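Local structure of adenosine deaminase (Burkholderia ambifaria, 4GXW) at residues A[113-118]-A[152-157]; A[210-215]-A[338-343]; A[327-332]-A[356-361]. The protein binds zinc and probably acts as a deaminase of the adenosine and AMP deaminase family, with adenine or a related purine as the likely substrate. One frame throughout, in Å; residues are numbered along the deposited sequence.

Overall arrangement
Following the chain from the N terminus, contact 1 comes first: strand 110-117 runs into a helical connection and returns as strand 151-159, which joins it in the parallel sheet. Contact 2 spans a longer interval, from strand 212-217 of that sheet to the loop that separates helix 325-338 from helix 343-371. Contact 3 pairs those two helices, so its loop crosses that of contact 2, whose second segment lies between the segments of contact 3. Contacts 1 and 2 touch through Glu114, Ile155 and Trp340, whereas contact 3 stands apart, its centre about 23 Å from that of contact 2. Contact 1 thus works within the barrel sheet, and contact 2 ties that sheet to the interhelical loop.

Contact 1 of 3, residues A[113-118]-A[152-157]; sequences AEFFWN and ARLIPS
Two neighbouring strands of the parallel barrel sheet meet here, 113-117 and 152-157, joined by a helical crossover. Their backbone ladder is regular: Phe115 N donates to Arg153 O, and Phe115 O accepts from Ile155 N at 2.9 Å. Further on, Trp117 N reaches Ile155 O at 3.3 Å from above the carbonyl plane, and Trp117 O accepts from Ser157 N at 2.8 Å.

Phe116 and Ile155 leave the sheet together as neighbours, and Ile155 CG2 meets the ring edge at Phe116 CD1, 3.8 Å away. On the other face of the sheet the Phe115 ring is swung toward the neighbouring strand because its CG sits between the backbone N and the carbonyl carbon (chi1 62°). Its CE2 thereby comes within 3.6 Å of Leu154 CD1, while Trp117 CB rests on the same methyl; helix 130-148 packs over Trp117 and Leu154. At the strand end Asn118 ND2 reaches Ser157 O at 3.0 Å from above the carbonyl plane, and it also bonds Asp188. On the face of Phe116, Glu114 OE2 is hydrogen-bonded to His112 and to the backbone N of Trp340 and OE1 forms a salt bridge with Arg238, while Phe116 itself packs against the zinc ligands His35, His37 and His216, an arrangement that belongs to the metal centre of a TIM-barrel amidohydrolase, built around the C-terminal ends of its parallel strands.

Contact 2 of 3, residues A[210-215]-A[338-343]; sequences GFRTTA and GAWVDD
With CG beside the backbone N (chi1 -71°) and the chain extended from CG to NE, Arg212 lies along one face of the Trp340 indole. Trp340 also places its CG beside its backbone N (chi1 -72°), and the two side chains overlap head to tail. Arg212 CB stands 3.5 Å above the indole plane, over the middle of the ring system. Beyond the ring the guanidinium continues nearly parallel to it, the planes 11° apart, and comes to lie over the backbone of Trp340: Arg212 NH1 is 3.5 Å from Trp340 C, and Val341 N lies over the same guanidinium face. Arg212 NH2 ends 3.4 Å from Val341 O.

The far end of the indole meets strand 212-215 edge-on. Trp340 CZ2 lies 3.4 Å from Thr213 O, and the neighbouring CH2 is 3.7 Å from Thr214 N, which sits in the ring plane. Thr214 CG2 adds an apolar touch to Trp340 CH2 at 3.8 Å, while Thr214 OG1 is turned to a hydrogen bond with Asp240. In this TIM-barrel fold the loop between helices 325-338 and 343-371 inserts Trp340 against the start of strand 212-217, at the N-terminal end of the strand. Trp340 is the centre of an inverse gamma turn. Arg238 makes a cation-pi contact with the indole, and Gly338 O accepts a hydrogen bond from the same arginine.

Contact 3 of 3, residues A[327-332]-A[356-361]; sequences DLKQFM and EFDMLA
Lys329 and Asp358 form a salt bridge between helices 325-338 and 343-371, with Lys329 NZ 2.7 Å from Asp358 OD1. The oxygen uses its syn lone pair, on the side of OD2, which is farther from the ammonium at 3.4 Å. Lys329 reaches this far because CG is anti to its backbone N (chi1 -171°) and the rest of the chain is fully extended, so that the ammonium is delivered at the more exposed side of the interface while the inner methylenes remain between the helices.

Those methylenes lie against Phe357. Lys329 CB stands over one face of the ring, displaced from its centre, in a CH-pi contact 3.7 Å from the centroid. CG follows alongside, 3.8 Å from Phe357 CD1, and the backbone joins in where Lys329 N approaches Phe357 CZ at 3.4 Å. One residue thus supplies both an apolar floor for the aromatic ring and the charge that meets Asp358.

Farther in, Met332 approaches the ring obliquely in a Met-aromatic contact, its SD 5.2 Å from the Phe357 centroid, and its terminal CE turns back to Phe357 CB at 3.9 Å. Leu328 CB flanks CZ more loosely, and its side chain also packs on helices 310-319 and 20-28. The short segments run nearly antiparallel, at 155°, with their axes 11.1 Å apart; this wide spacing is bridged by a large aromatic side chain, in an antiparallel helical hairpin formed by the last two helices of the chain, packed beside the barrel.

Contact 1 of 3, residues A[113-118]-A[152-157]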
# COMPACT_ATOMS: atom_id res chain seq x y z
N ALA A 113 2.61 -10.02 1.06
CA ALA A 113 2.74 -8.56 1.04
C ALA A 113 3.69 -8.12 -0.06
O ALA A 113 4.81 -8.62 -0.16
CB ALA A 113 3.25 -8.05 2.39
N GLU A 114 3.25 -7.17 -0.89
CA GLU A 114 4.12 -6.56 -1.88
C GLU A 114 4.27 -5.11 -1.47
O GLU A 114 3.27 -4.40 -1.30
CB GLU A 114 3.51 -6.69 -3.28
CG GLU A 114 3.12 -8.13 -3.58
CD GLU A 114 2.60 -8.37 -4.98
OE1 GLU A 114 2.62 -7.44 -5.82
OE2 GLU A 114 2.17 -9.51 -5.26
N PHE A 115 5.52 -4.67 -1.27
CA PHE A 115 5.78 -3.36 -0.67
C PHE A 115 6.76 -2.52 -1.47
O PHE A 115 7.63 -3.05 -2.17
CB PHE A 115 6.18 -3.50 0.81
CG PHE A 115 7.46 -4.27 1.03
CD1 PHE A 115 7.46 -5.65 1.15
CD2 PHE A 115 8.67 -3.60 1.16
CE1 PHE A 115 8.65 -6.35 1.38
CE2 PHE A 115 9.85 -4.29 1.40
CZ PHE A 115 9.84 -5.67 1.49
N PHE A 116 6.59 -1.20 -1.36
CA PHE A 116 7.35 -0.22 -2.14
C PHE A 116 8.59 0.28 -1.39
O PHE A 116 8.54 0.54 -0.18
CB PHE A 116 6.47 1.00 -2.43
CG PHE A 116 5.22 0.71 -3.22
CD1 PHE A 116 5.26 -0.04 -4.39
CD2 PHE A 116 3.99 1.19 -2.79
CE1 PHE A 116 4.09 -0.29 -5.11
CE2 PHE A 116 2.82 0.94 -3.52
CZ PHE A 116 2.89 0.20 -4.68
N TRP A 117 9.68 0.45 -2.13
CA TRP A 117 10.92 1.03 -1.60
C TRP A 117 11.50 1.90 -2.69
O TRP A 117 11.56 1.47 -3.84
CB TRP A 117 11.91 -0.08 -1.23
CG TRP A 117 13.35 0.35 -1.15
CD1 TRP A 117 13.90 1.31 -0.33
CD2 TRP A 117 14.45 -0.17 -1.92
NE1 TRP A 117 15.26 1.41 -0.55
CE2 TRP A 117 15.62 0.50 -1.51
CE3 TRP A 117 14.55 -1.17 -2.90
CZ2 TRP A 117 16.86 0.23 -2.08
CZ3 TRP A 117 15.78 -1.44 -3.44
CH2 TRP A 117 16.92 -0.74 -3.03
N ASN A 118 11.91 3.12 -2.35
CA ASN A 118 12.54 4.02 -3.33
C ASN A 118 14.07 3.92 -3.30
O ASN A 118 14.72 4.45 -2.41
CB ASN A 118 12.14 5.47 -3.09
CG ASN A 118 10.65 5.69 -3.09
OD1 ASN A 118 10.03 5.74 -2.02
ND2 ASN A 118 10.07 5.85 -4.28
N ALA A 152 6.36 -12.51 0.33
CA ALA A 152 6.50 -11.09 -0.00
C ALA A 152 7.17 -10.86 -1.34
O ALA A 152 7.94 -11.71 -1.82
CB ALA A 152 7.27 -10.35 1.10
N ARG A 153 6.87 -9.72 -1.95
CA ARG A 153 7.63 -9.21 -3.09
C ARG A 153 8.05 -7.77 -2.82
O ARG A 153 7.32 -7.01 -2.17
CB ARG A 153 6.82 -9.26 -4.38
CG ARG A 153 6.31 -10.63 -4.77
CD ARG A 153 7.45 -11.57 -5.16
NE ARG A 153 6.95 -12.87 -5.60
CZ ARG A 153 6.62 -13.87 -4.78
NH1 ARG A 153 6.73 -13.73 -3.46
NH2 ARG A 153 6.17 -15.01 -5.28
N LEU A 154 9.21 -7.41 -3.34
CA LEU A 154 9.74 -6.05 -3.27
C LEU A 154 9.48 -5.34 -4.60
O LEU A 154 9.72 -5.90 -5.67
CB LEU A 154 11.24 -6.09 -3.00
CG LEU A 154 11.99 -4.76 -2.95
CD1 LEU A 154 11.40 -3.88 -1.86
CD2 LEU A 154 13.47 -5.02 -2.72
N ILE A 155 9.00 -4.10 -4.51
CA ILE A 155 8.69 -3.29 -5.68
C ILE A 155 9.48 -1.99 -5.60
O ILE A 155 9.03 -1.00 -5.02
CB ILE A 155 7.17 -3.01 -5.79
CG1 ILE A 155 6.37 -4.31 -5.79
CG2 ILE A 155 6.86 -2.19 -7.05
CD1 ILE A 155 4.85 -4.11 -5.75
N PRO A 156 10.70 -1.99 -6.17
CA PRO A 156 11.47 -0.74 -6.25
C PRO A 156 10.63 0.30 -6.98
O PRO A 156 10.04 -0.01 -8.03
CB PRO A 156 12.72 -1.15 -7.03
CG PRO A 156 12.85 -2.63 -6.76
CD PRO A 156 11.43 -3.14 -6.72
N SER A 157 10.58 1.51 -6.45
CA SER A 157 9.64 2.50 -6.95
C SER A 157 10.31 3.81 -7.32
O SER A 157 11.17 4.32 -6.59
CB SER A 157 8.54 2.75 -5.92
OG SER A 157 7.78 1.56 -5.72

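Contact 2 of 3, residues A[210-215]-A[338-343]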
# COMPACT_ATOMS: atom_id res chain seq x y z
N GLY A 210 11.18 -7.92 -18.39
CA GLY A 210 10.31 -8.95 -17.84
C GLY A 210 9.65 -8.61 -16.52
O GLY A 210 9.03 -9.47 -15.90
N PHE A 211 9.77 -7.36 -16.08
CA PHE A 211 9.17 -6.95 -14.82
C PHE A 211 7.72 -6.54 -14.98
O PHE A 211 7.32 -6.02 -16.03
CB PHE A 211 9.97 -5.81 -14.19
CG PHE A 211 11.34 -6.23 -13.73
CD1 PHE A 211 11.49 -7.11 -12.67
CD2 PHE A 211 12.48 -5.76 -14.37
CE1 PHE A 211 12.75 -7.51 -12.25
CE2 PHE A 211 13.75 -6.15 -13.95
CZ PHE A 211 13.88 -7.03 -12.90
N ARG A 212 6.93 -6.77 -13.94
CA ARG A 212 5.59 -6.19 -13.86
C ARG A 212 5.70 -4.73 -13.46
O ARG A 212 6.76 -4.28 -12.99
CB ARG A 212 4.72 -6.95 -12.87
CG ARG A 212 4.31 -8.33 -13.36
CD ARG A 212 3.57 -9.01 -12.26
NE ARG A 212 2.80 -10.20 -12.60
CZ ARG A 212 3.11 -11.42 -12.20
NH1 ARG A 212 4.19 -11.63 -11.47
NH2 ARG A 212 2.33 -12.45 -12.53
N THR A 213 4.64 -3.96 -13.68
CA THR A 213 4.65 -2.56 -13.31
C THR A 213 3.32 -2.12 -12.71
O THR A 213 2.26 -2.65 -13.04
CB THR A 213 5.01 -1.62 -14.51
OG1 THR A 213 3.91 -1.52 -15.41
CG2 THR A 213 6.26 -2.06 -15.27
N THR A 214 3.42 -1.14 -11.84
CA THR A 214 2.26 -0.49 -11.25
C THR A 214 2.56 1.01 -11.19
O THR A 214 3.69 1.43 -11.46
CB THR A 214 1.90 -1.07 -9.86
OG1 THR A 214 0.66 -0.50 -9.40
CG2 THR A 214 3.00 -0.82 -8.85
N ALA A 215 1.57 1.83 -10.86
CA ALA A 215 1.78 3.27 -10.78
C ALA A 215 0.74 3.95 -9.90
O ALA A 215 -0.45 3.66 -10.02
CB ALA A 215 1.74 3.90 -12.18
N GLY A 338 -5.00 -9.37 -8.33
CA GLY A 338 -4.02 -8.32 -8.56
C GLY A 338 -2.60 -8.66 -8.17
O GLY A 338 -1.67 -7.98 -8.60
N ALA A 339 -2.41 -9.70 -7.36
CA ALA A 339 -1.09 -10.05 -6.85
C ALA A 339 -0.13 -10.48 -7.96
O ALA A 339 -0.52 -11.03 -8.99
CB ALA A 339 -1.19 -11.12 -5.77
N TRP A 340 1.15 -10.24 -7.71
CA TRP A 340 2.20 -10.58 -8.66
C TRP A 340 2.77 -11.95 -8.34
O TRP A 340 3.93 -12.10 -7.94
CB TRP A 340 3.25 -9.48 -8.68
CG TRP A 340 2.73 -8.23 -9.35
CD1 TRP A 340 1.52 -8.08 -9.99
CD2 TRP A 340 3.39 -6.96 -9.44
NE1 TRP A 340 1.41 -6.79 -10.49
CE2 TRP A 340 2.54 -6.09 -10.15
CE3 TRP A 340 4.61 -6.47 -8.98
CZ2 TRP A 340 2.88 -4.76 -10.43
CZ3 TRP A 340 4.95 -5.16 -9.25
CH2 TRP A 340 4.09 -4.32 -9.97
N VAL A 341 1.92 -12.96 -8.49
CA VAL A 341 2.28 -14.36 -8.29
C VAL A 341 1.74 -15.14 -9.48
O VAL A 341 0.95 -14.60 -10.26
CB VAL A 341 1.71 -14.94 -6.97
CG1 VAL A 341 2.29 -14.22 -5.77
CG2 VAL A 341 0.17 -14.88 -6.95
N ASP A 342 2.14 -16.40 -9.62
CA ASP A 342 1.69 -17.14 -10.80
C ASP A 342 0.24 -17.64 -10.69
O ASP A 342 -0.37 -17.60 -9.61
CB ASP A 342 2.65 -18.27 -11.20
CG ASP A 342 2.81 -19.34 -10.14
OD1 ASP A 342 1.91 -19.50 -9.29
OD2 ASP A 342 3.84 -20.05 -10.17
N ASP A 343 -0.30 -18.11 -11.81
CA ASP A 343 -1.69 -18.52 -11.88
C ASP A 343 -2.02 -19.67 -10.92
O ASP A 343 -3.11 -19.71 -10.35
CB ASP A 343 -2.08 -18.92 -13.31
CG ASP A 343 -2.09 -17.74 -14.25
OD1 ASP A 343 -2.10 -16.59 -13.77
OD2 ASP A 343 -2.10 -17.96 -15.48

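Contact 3 of 3, residues A[327-332]-A[356-361]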
# COMPACT_ATOMS: atom_id res chain seq x y z
N ASP A 327 -19.29 -7.71 -0.24
CA ASP A 327 -18.34 -6.84 -0.93
C ASP A 327 -16.90 -7.12 -0.50
O ASP A 327 -15.99 -7.16 -1.33
CB ASP A 327 -18.64 -5.36 -0.65
CG ASP A 327 -19.91 -4.88 -1.31
OD1 ASP A 327 -20.25 -5.36 -2.42
OD2 ASP A 327 -20.57 -3.99 -0.72
N LEU A 328 -16.69 -7.30 0.81
CA LEU A 328 -15.36 -7.61 1.33
C LEU A 328 -14.82 -8.93 0.77
O LEU A 328 -13.63 -9.04 0.48
CB LEU A 328 -15.33 -7.59 2.86
CG LEU A 328 -14.94 -6.26 3.52
CD1 LEU A 328 -15.77 -5.09 3.01
CD2 LEU A 328 -15.02 -6.37 5.05
N LYS A 329 -15.68 -9.93 0.59
CA LYS A 329 -15.23 -11.17 -0.04
C LYS A 329 -14.70 -10.90 -1.45
O LYS A 329 -13.66 -11.43 -1.85
CB LYS A 329 -16.36 -12.21 -0.08
CG LYS A 329 -15.89 -13.59 -0.51
CD LYS A 329 -17.01 -14.60 -0.53
CE LYS A 329 -16.51 -15.97 -1.00
NZ LYS A 329 -17.61 -16.98 -0.97
N GLN A 330 -15.41 -10.07 -2.20
CA GLN A 330 -14.96 -9.68 -3.53
C GLN A 330 -13.63 -8.93 -3.48
O GLN A 330 -12.75 -9.17 -4.30
CB GLN A 330 -16.02 -8.88 -4.28
CG GLN A 330 -17.24 -9.71 -4.64
CD GLN A 330 -16.87 -11.02 -5.32
OE1 GLN A 330 -16.15 -11.02 -6.32
NE2 GLN A 330 -17.36 -12.13 -4.78
N PHE A 331 -13.47 -8.03 -2.50
CA PHE A 331 -12.20 -7.32 -2.37
C PHE A 331 -11.04 -8.29 -2.11
O PHE A 331 -9.94 -8.09 -2.61
CB PHE A 331 -12.23 -6.29 -1.24
CG PHE A 331 -13.25 -5.20 -1.41
CD1 PHE A 331 -13.80 -4.87 -2.65
CD2 PHE A 331 -13.67 -4.49 -0.30
CE1 PHE A 331 -14.73 -3.85 -2.77
CE2 PHE A 331 -14.60 -3.48 -0.41
CZ PHE A 331 -15.14 -3.16 -1.64
N MET A 332 -11.29 -9.32 -1.29
CA MET A 332 -10.30 -10.37 -1.05
C MET A 332 -9.91 -11.06 -2.36
O MET A 332 -8.72 -11.24 -2.66
CB MET A 332 -10.84 -11.40 -0.05
CG MET A 332 -9.84 -12.52 0.21
SD MET A 332 -10.50 -13.83 1.26
CE MET A 332 -11.63 -14.63 0.13
N GLU A 356 -12.53 -20.32 3.65
CA GLU A 356 -12.13 -19.77 4.95
C GLU A 356 -12.95 -18.53 5.27
O GLU A 356 -13.44 -18.37 6.39
CB GLU A 356 -10.66 -19.37 4.96
CG GLU A 356 -9.66 -20.49 5.11
CD GLU A 356 -8.26 -19.97 5.37
OE1 GLU A 356 -7.98 -19.55 6.52
OE2 GLU A 356 -7.44 -19.95 4.43
N PHE A 357 -13.07 -17.64 4.29
CA PHE A 357 -13.87 -16.43 4.45
C PHE A 357 -15.31 -16.79 4.83
O PHE A 357 -15.88 -16.19 5.75
CB PHE A 357 -13.86 -15.60 3.16
CG PHE A 357 -14.59 -14.29 3.26
CD1 PHE A 357 -15.98 -14.22 3.23
CD2 PHE A 357 -13.88 -13.10 3.37
CE1 PHE A 357 -16.64 -13.01 3.34
CE2 PHE A 357 -14.53 -11.88 3.47
CZ PHE A 357 -15.91 -11.84 3.45
N ASP A 358 -15.89 -17.74 4.11
CA ASP A 358 -17.27 -18.16 4.35
C ASP A 358 -17.46 -18.61 5.80
O ASP A 358 -18.46 -18.26 6.43
CB ASP A 358 -17.68 -19.28 3.40
CG ASP A 358 -17.80 -18.82 1.95
OD1 ASP A 358 -17.90 -17.60 1.69
OD2 ASP A 358 -17.81 -19.71 1.07
N MET A 359 -16.52 -19.38 6.32
CA MET A 359 -16.60 -19.81 7.72
C MET A 359 -16.50 -18.63 8.68
O MET A 359 -17.24 -18.57 9.66
CB MET A 359 -15.54 -20.85 8.05
CG MET A 359 -15.91 -22.25 7.58
SD MET A 359 -14.83 -23.53 8.23
CE MET A 359 -15.21 -23.47 9.98
N LEU A 360 -15.60 -17.68 8.41
CA LEU A 360 -15.46 -16.52 9.27
C LEU A 360 -16.73 -15.69 9.29
O LEU A 360 -17.13 -15.17 10.33
CB LEU A 360 -14.25 -15.67 8.84
CG LEU A 360 -12.89 -16.35 9.03
CD1 LEU A 360 -11.77 -15.46 8.49
CD2 LEU A 360 -12.65 -16.69 10.51
N ALA A 361 -17.39 -15.57 8.13
CA ALA A 361 -18.67 -14.86 8.05
C ALA A 361 -19.76 -15.54 8.89
O ALA A 361 -20.52 -14.86 9.60
CB ALA A 361 -19.11 -14.72 6.61